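Local structure of uncharacterized esterase YxiM (Bacillus subtilis, 2O14) at residues Tyr16-Gly21 with Leu150-Leu155; Gly28-Arg33 with Lys42-Gln47. The protein is uncharacterized but probably acts as an esterase of the GDSL lipolytic family, joining a galactose-binding-like beta domain to an SGNH-type hydrolase domain. One frame throughout, in Å; residues are numbered along the deposited sequence.

Contact 1 (Tyr16-Gly21 with Leu150-Leu155); sequences YQFDFG and LKIKKL. With MN (manganese (II) ion), chain B.
Tyr16 and Ile152 pair in an antiparallel ladder in which two strands lie 4.8 Å apart, axis to axis, and illustrate how a regular backbone sorts its side chains between two faces. Tyr16 N donates to Ile152 O at 2.8 Å, and the return bond runs from Ile152 N to Tyr16 O. Two residues on, Phe18 and Leu150 make a second hydrogen-bonded pair, whose bond from Leu150 N to Phe18 O is the most bent of the four (156°). Between them, the non-hydrogen-bonded pair Gln17 and Lys151 turns to the other face. Gln17 can be followed outward: CB makes only a loose approach to Leu150 O, CG meets Lys151 CG at 3.9 Å, CD nears Lys151 CE, and OE1 ends 3.8 Å from the same CE. With CG beside the backbone N (chi1 -63°) and the chain extended beyond it, Gln17 runs alongside Lys151, both pointing the same way, while NE2 turns to a weak hydrogen bond with Gly28 O. Shortened to an alanine, this position would probably take from the Lys151 methylenes one of their flanking partners and from Gly28 O that weak donor. On the opposite face, Phe20 brings CE2 to 3.5 Å from Leu150 CG, the leucine branch meeting the ring at its edge, and Phe18 CE2 reaches Ile152 CD1 at 4.1 Å. Farther along the strand, Asp19 binds manganese with both carboxylate oxygens, OD1 at 2.4 Å and OD2 at 2.3 Å; Ser24, Asp65 and two waters also bind the ion. The face of Phe18, Phe20 and Leu150 packs on strand 80-83, where Phe80 meets both rings edge-to-face, while strand 30-32 flanks strand 15-20 and strand 87-95 pairs with 146-156.

Contact 2 (Gly28-Arg33 with Lys42-Gln47); sequences GYIGVR and KGYGFQ
Tyr44 CG sits between its backbone N and carbonyl carbon (chi1 64°), sending the ring toward Ile30 and Val32, whereas Phe46, with CG beside the backbone N (chi1 -66°), reaches Val32 and the carbonyl of Arg33 at the C-terminal end of strand 30-32. The two aromatic groups thus share Val32: its CG2 lies 4.0 Å from Tyr44 CE2, and its CG1 is 3.8 Å from Phe46 CE2. Ile30 approaches the phenol end of Tyr44 obliquely to the ring, its CG2 3.5 Å from Tyr44 OH. Phe46 also presents its ring edge to a backbone carbonyl, CE2 standing 3.4 Å from Arg33 O, close to the ring plane. No direct hydrogen bond joins the segments. A water instead bridges them, donating to Gly31 O at 3.1 Å and hydrogen-bonded to Tyr44 OH at 2.8 Å in the plane of the phenol ring. The case exemplifies packing between sheets: the strands run nearly parallel (18°) with axes 9.2 Å apart, so side chains and a water, rather than backbone bonds, span the interval. Strand 30-32 lies beside strand 15-20 in a mixed sheet, strand 44-46 is the outermost neighbour of 80-83 in the facing antiparallel sheet, and Phe18 and Phe80 extend the aromatic layer between them.

Overall arrangement
The two contacts demonstrate complementary ways of building a beta sandwich: contact 1 pairs strands within a sheet, and contact 2 packs one sheet on another. Their centres are 9 Å apart, and strand 15-20 joins them as the parallel neighbour of strand 30-32, with Gln17 O 2.8 Å from Ile30 N in a probable hydrogen bond. Along the chain, contact 2 falls within the 128 residues that separate the two segments of contact 1, so residues 28-33 and 42-47 come between 16-21 and 150-155. All four segments belong to the galactose-binding-like domain, away from the probable catalytic residues; the manganese ion lies at the end of strand 15-20.

Contact 1 (Tyr16-Gly21 with Leu150-Leu155)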
loop_
_atom_site.group_PDB
_atom_site.type_symbol
_atom_site.label_atom_id
_atom_site.label_comp_id
_atom_site.label_asym_id
_atom_site.label_seq_id
_atom_site.Cartn_x
_atom_site.Cartn_y
_atom_site.Cartn_z
ATOM N N TYR A 16 17.875 -8.645 13.279
ATOM C CA TYR A 16 18.381 -9.682 12.382
ATOM C C TYR A 16 18.608 -9.023 11.024
ATOM O O TYR A 16 17.703 -8.390 10.483
ATOM C CB TYR A 16 17.353 -10.808 12.232
ATOM C CG TYR A 16 16.914 -11.437 13.534
ATOM C CD1 TYR A 16 16.206 -10.704 14.485
ATOM C CD2 TYR A 16 17.202 -12.768 13.815
ATOM C CE1 TYR A 16 15.795 -11.286 15.689
ATOM C CE2 TYR A 16 16.796 -13.358 15.011
ATOM C CZ TYR A 16 16.096 -12.614 15.942
ATOM O OH TYR A 16 15.713 -13.195 17.129
ATOM N N GLN A 17 19.807 -9.167 10.472
ATOM C CA GLN A 17 20.114 -8.554 9.186
ATOM C C GLN A 17 20.630 -9.567 8.179
ATOM O O GLN A 17 21.598 -10.287 8.436
ATOM C CB GLN A 17 21.119 -7.419 9.382
ATOM C CG GLN A 17 20.559 -6.308 10.249
ATOM C CD GLN A 17 21.523 -5.166 10.468
ATOM O OE1 GLN A 17 21.191 -4.195 11.145
ATOM N NE2 GLN A 17 22.720 -5.269 9.897
ATOM N N PHE A 18 19.971 -9.610 7.026
ATOM C CA PHE A 18 20.318 -10.555 5.975
ATOM C C PHE A 18 20.692 -9.863 4.675
ATOM O O PHE A 18 19.971 -8.993 4.196
ATOM C CB PHE A 18 19.136 -11.503 5.739
ATOM C CG PHE A 18 18.735 -12.283 6.961
ATOM C CD1 PHE A 18 19.512 -13.346 7.414
ATOM C CD2 PHE A 18 17.595 -11.934 7.685
ATOM C CE1 PHE A 18 19.159 -14.052 8.572
ATOM C CE2 PHE A 18 17.233 -12.631 8.844
ATOM C CZ PHE A 18 18.014 -13.690 9.287
ATOM N N ASP A 19 21.835 -10.249 4.121
ATOM C CA ASP A 19 22.318 -9.705 2.854
ATOM C C ASP A 19 22.187 -10.837 1.838
ATOM O O ASP A 19 23.010 -11.746 1.798
ATOM C CB ASP A 19 23.784 -9.259 2.985
ATOM C CG ASP A 19 24.433 -8.957 1.639
ATOM O OD1 ASP A 19 23.697 -8.651 0.683
ATOM O OD2 ASP A 19 25.680 -9.014 1.533
ATOM N N PHE A 20 21.138 -10.774 1.028
ATOM C CA PHE A 20 20.858 -11.801 0.029
ATOM C C PHE A 20 21.712 -11.708 -1.229
ATOM O O PHE A 20 21.949 -10.623 -1.756
ATOM C CB PHE A 20 19.380 -11.739 -0.343
ATOM C CG PHE A 20 18.460 -12.066 0.802
ATOM C CD1 PHE A 20 18.155 -13.394 1.113
ATOM C CD2 PHE A 20 17.916 -11.050 1.586
ATOM C CE1 PHE A 20 17.323 -13.705 2.192
ATOM C CE2 PHE A 20 17.079 -11.348 2.670
ATOM C CZ PHE A 20 16.783 -12.680 2.971
ATOM N N GLY A 21 22.158 -12.862 -1.713
ATOM C CA GLY A 21 22.983 -12.900 -2.908
ATOM C C GLY A 21 24.282 -13.642 -2.658
ATOM O O GLY A 21 24.611 -13.945 -1.513
ATOM N N LEU A 150 17.287 -7.668 4.126
ATOM C CA LEU A 150 16.204 -7.578 5.090
ATOM C C LEU A 150 16.774 -7.157 6.431
ATOM O O LEU A 150 17.859 -7.598 6.820
ATOM C CB LEU A 150 15.504 -8.922 5.283
ATOM C CG LEU A 150 14.529 -9.458 4.243
ATOM C CD1 LEU A 150 13.918 -10.764 4.768
ATOM C CD2 LEU A 150 13.436 -8.432 3.978
ATOM N N LYS A 151 16.049 -6.283 7.119
ATOM C CA LYS A 151 16.418 -5.839 8.452
ATOM C C LYS A 151 15.161 -6.089 9.267
ATOM O O LYS A 151 14.117 -5.479 9.020
ATOM C CB LYS A 151 16.771 -4.351 8.481
ATOM C CG LYS A 151 18.203 -4.036 8.083
ATOM C CD LYS A 151 18.525 -2.580 8.385
ATOM C CE LYS A 151 19.995 -2.272 8.155
ATOM N NZ LYS A 151 20.320 -0.869 8.556
ATOM N N ILE A 152 15.259 -7.002 10.226
ATOM C CA ILE A 152 14.129 -7.358 11.067
ATOM C C ILE A 152 14.410 -6.965 12.517
ATOM O O ILE A 152 15.357 -7.456 13.133
ATOM C CB ILE A 152 13.863 -8.868 10.951
ATOM C CG1 ILE A 152 13.619 -9.216 9.475
ATOM C CG2 ILE A 152 12.679 -9.272 11.816
ATOM C CD1 ILE A 152 13.665 -10.696 9.167
ATOM N N LYS A 153 13.585 -6.072 13.054
ATOM C CA LYS A 153 13.763 -5.597 14.419
ATOM C C LYS A 153 12.507 -5.808 15.259
ATOM O O LYS A 153 11.398 -5.491 14.829
ATOM C CB LYS A 153 14.127 -4.111 14.396
ATOM C CG LYS A 153 14.674 -3.596 15.714
ATOM C CD LYS A 153 14.983 -2.107 15.670
ATOM C CE LYS A 153 13.714 -1.274 15.653
ATOM N NZ LYS A 153 14.015 0.175 15.842
ATOM N N LYS A 154 12.686 -6.336 16.465
ATOM C CA LYS A 154 11.560 -6.587 17.353
ATOM C C LYS A 154 11.099 -5.291 18.019
ATOM O O LYS A 154 11.902 -4.563 18.596
ATOM C CB LYS A 154 11.945 -7.623 18.413
ATOM C CG LYS A 154 10.767 -8.126 19.233
ATOM C CD LYS A 154 11.134 -9.318 20.107
ATOM C CE LYS A 154 9.897 -9.840 20.826
ATOM N NZ LYS A 154 10.150 -11.052 21.659
ATOM N N LEU A 155 9.801 -5.012 17.939
ATOM C CA LEU A 155 9.234 -3.799 18.519
ATOM C C LEU A 155 8.554 -4.028 19.863
ATOM O O LEU A 155 8.566 -3.154 20.729
ATOM C CB LEU A 155 8.215 -3.184 17.556
ATOM C CG LEU A 155 8.742 -2.720 16.193
ATOM C CD1 LEU A 155 7.570 -2.359 15.288
ATOM C CD2 LEU A 155 9.672 -1.527 16.379
HETATM MN MN MN B . 25.519 -9.322 -0.749
HETATM O O HOH W 1 24.871 -11.437 0.026
HETATM O O HOH W 2 26.417 -7.405 -1.179
#

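Contact 2 (Gly28-Arg33 with Lys42-Gln47)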
loop_
_atom_site.group_PDB
_atom_site.type_symbol
_atom_site.label_atom_id
_atom_site.label_comp_id
_atom_site.label_asym_id
_atom_site.label_seq_id
_atom_site.Cartn_x
_atom_site.Cartn_y
_atom_site.Cartn_z
ATOM N N GLY A 28 28.105 -6.958 9.300
ATOM C CA GLY A 28 26.902 -6.662 10.058
ATOM C C GLY A 28 25.698 -7.381 9.481
ATOM O O GLY A 28 24.600 -7.315 10.029
ATOM N N TYR A 29 25.905 -8.077 8.371
ATOM C CA TYR A 29 24.829 -8.802 7.711
ATOM C C TYR A 29 25.162 -10.273 7.580
ATOM O O TYR A 29 26.321 -10.640 7.400
ATOM C CB TYR A 29 24.606 -8.258 6.298
ATOM C CG TYR A 29 23.871 -6.947 6.210
ATOM C CD1 TYR A 29 22.500 -6.916 5.971
ATOM C CD2 TYR A 29 24.549 -5.736 6.327
ATOM C CE1 TYR A 29 21.817 -5.707 5.844
ATOM C CE2 TYR A 29 23.881 -4.521 6.202
ATOM C CZ TYR A 29 22.513 -4.516 5.958
ATOM O OH TYR A 29 21.841 -3.326 5.825
ATOM N N ILE A 30 24.141 -11.116 7.675
ATOM C CA ILE A 30 24.339 -12.542 7.488
ATOM C C ILE A 30 24.097 -12.756 6.001
ATOM O O ILE A 30 23.027 -12.409 5.484
ATOM C CB ILE A 30 23.316 -13.385 8.263
ATOM C CG1 ILE A 30 23.594 -13.300 9.762
ATOM C CG2 ILE A 30 23.374 -14.834 7.782
ATOM C CD1 ILE A 30 22.595 -14.077 10.592
ATOM N N GLY A 31 25.094 -13.296 5.311
ATOM C CA GLY A 31 24.940 -13.543 3.890
ATOM C C GLY A 31 24.029 -14.736 3.672
ATOM O O GLY A 31 24.240 -15.789 4.268
ATOM N N VAL A 32 23.003 -14.572 2.842
ATOM C CA VAL A 32 22.081 -15.661 2.548
ATOM C C VAL A 32 22.032 -15.855 1.041
ATOM O O VAL A 32 21.653 -14.958 0.281
ATOM C CB VAL A 32 20.664 -15.383 3.071
ATOM C CG1 VAL A 32 19.786 -16.610 2.846
ATOM C CG2 VAL A 32 20.715 -15.029 4.543
ATOM N N ARG A 33 22.424 -17.051 0.634
ATOM C CA ARG A 33 22.506 -17.459 -0.759
ATOM C C ARG A 33 21.233 -18.231 -1.130
ATOM O O ARG A 33 20.583 -18.807 -0.260
ATOM C CB ARG A 33 23.756 -18.334 -0.874
ATOM C CG ARG A 33 24.132 -18.875 -2.218
ATOM C CD ARG A 33 25.292 -19.843 -2.003
ATOM N NE ARG A 33 26.430 -19.182 -1.367
ATOM C CZ ARG A 33 27.472 -18.687 -2.028
ATOM N NH1 ARG A 33 27.525 -18.786 -3.352
ATOM N NH2 ARG A 33 28.453 -18.082 -1.369
ATOM N N LYS A 42 20.093 -23.278 12.365
ATOM C CA LYS A 42 20.603 -21.945 12.043
ATOM C C LYS A 42 19.511 -20.901 12.258
ATOM O O LYS A 42 19.802 -19.754 12.581
ATOM C CB LYS A 42 21.085 -21.873 10.592
ATOM C CG LYS A 42 22.364 -22.635 10.312
ATOM C CD LYS A 42 22.774 -22.475 8.860
ATOM C CE LYS A 42 23.962 -23.354 8.530
ATOM N NZ LYS A 42 24.340 -23.252 7.091
ATOM N N GLY A 43 18.257 -21.297 12.055
ATOM C CA GLY A 43 17.152 -20.375 12.256
ATOM C C GLY A 43 16.666 -19.605 11.039
ATOM O O GLY A 43 15.814 -18.725 11.166
ATOM N N TYR A 44 17.181 -19.925 9.857
ATOM C CA TYR A 44 16.758 -19.216 8.651
ATOM C C TYR A 44 17.128 -19.986 7.387
ATOM O O TYR A 44 17.914 -20.939 7.431
ATOM C CB TYR A 44 17.415 -17.837 8.596
ATOM C CG TYR A 44 18.920 -17.912 8.479
ATOM C CD1 TYR A 44 19.729 -17.951 9.612
ATOM C CD2 TYR A 44 19.532 -17.997 7.232
ATOM C CE1 TYR A 44 21.121 -18.075 9.503
ATOM C CE2 TYR A 44 20.916 -18.124 7.112
ATOM C CZ TYR A 44 21.702 -18.165 8.248
ATOM O OH TYR A 44 23.062 -18.328 8.120
ATOM N N GLY A 45 16.584 -19.547 6.256
ATOM C CA GLY A 45 16.877 -20.202 4.994
ATOM C C GLY A 45 15.644 -20.327 4.125
ATOM O O GLY A 45 14.528 -20.069 4.576
ATOM N N PHE A 46 15.836 -20.735 2.876
ATOM C CA PHE A 46 14.726 -20.880 1.952
ATOM C C PHE A 46 14.021 -22.227 2.055
ATOM O O PHE A 46 14.657 -23.280 2.115
ATOM C CB PHE A 46 15.219 -20.634 0.532
ATOM C CG PHE A 46 15.666 -19.227 0.300
ATOM C CD1 PHE A 46 14.735 -18.202 0.170
ATOM C CD2 PHE A 46 17.021 -18.917 0.236
ATOM C CE1 PHE A 46 15.150 -16.886 -0.021
ATOM C CE2 PHE A 46 17.446 -17.603 0.047
ATOM C CZ PHE A 46 16.507 -16.588 -0.082
ATOM N N GLN A 47 12.694 -22.176 2.071
ATOM C CA GLN A 47 11.865 -23.369 2.189
ATOM C C GLN A 47 11.977 -24.269 0.967
ATOM O O GLN A 47 12.006 -25.490 1.095
ATOM C CB GLN A 47 10.405 -22.961 2.407
ATOM C CG GLN A 47 9.472 -24.127 2.704
ATOM C CD GLN A 47 9.947 -24.959 3.889
ATOM O OE1 GLN A 47 10.171 -24.433 4.980
ATOM N NE2 GLN A 47 10.104 -26.264 3.676
HETATM O O HOH W 3 23.585 -18.598 5.409
#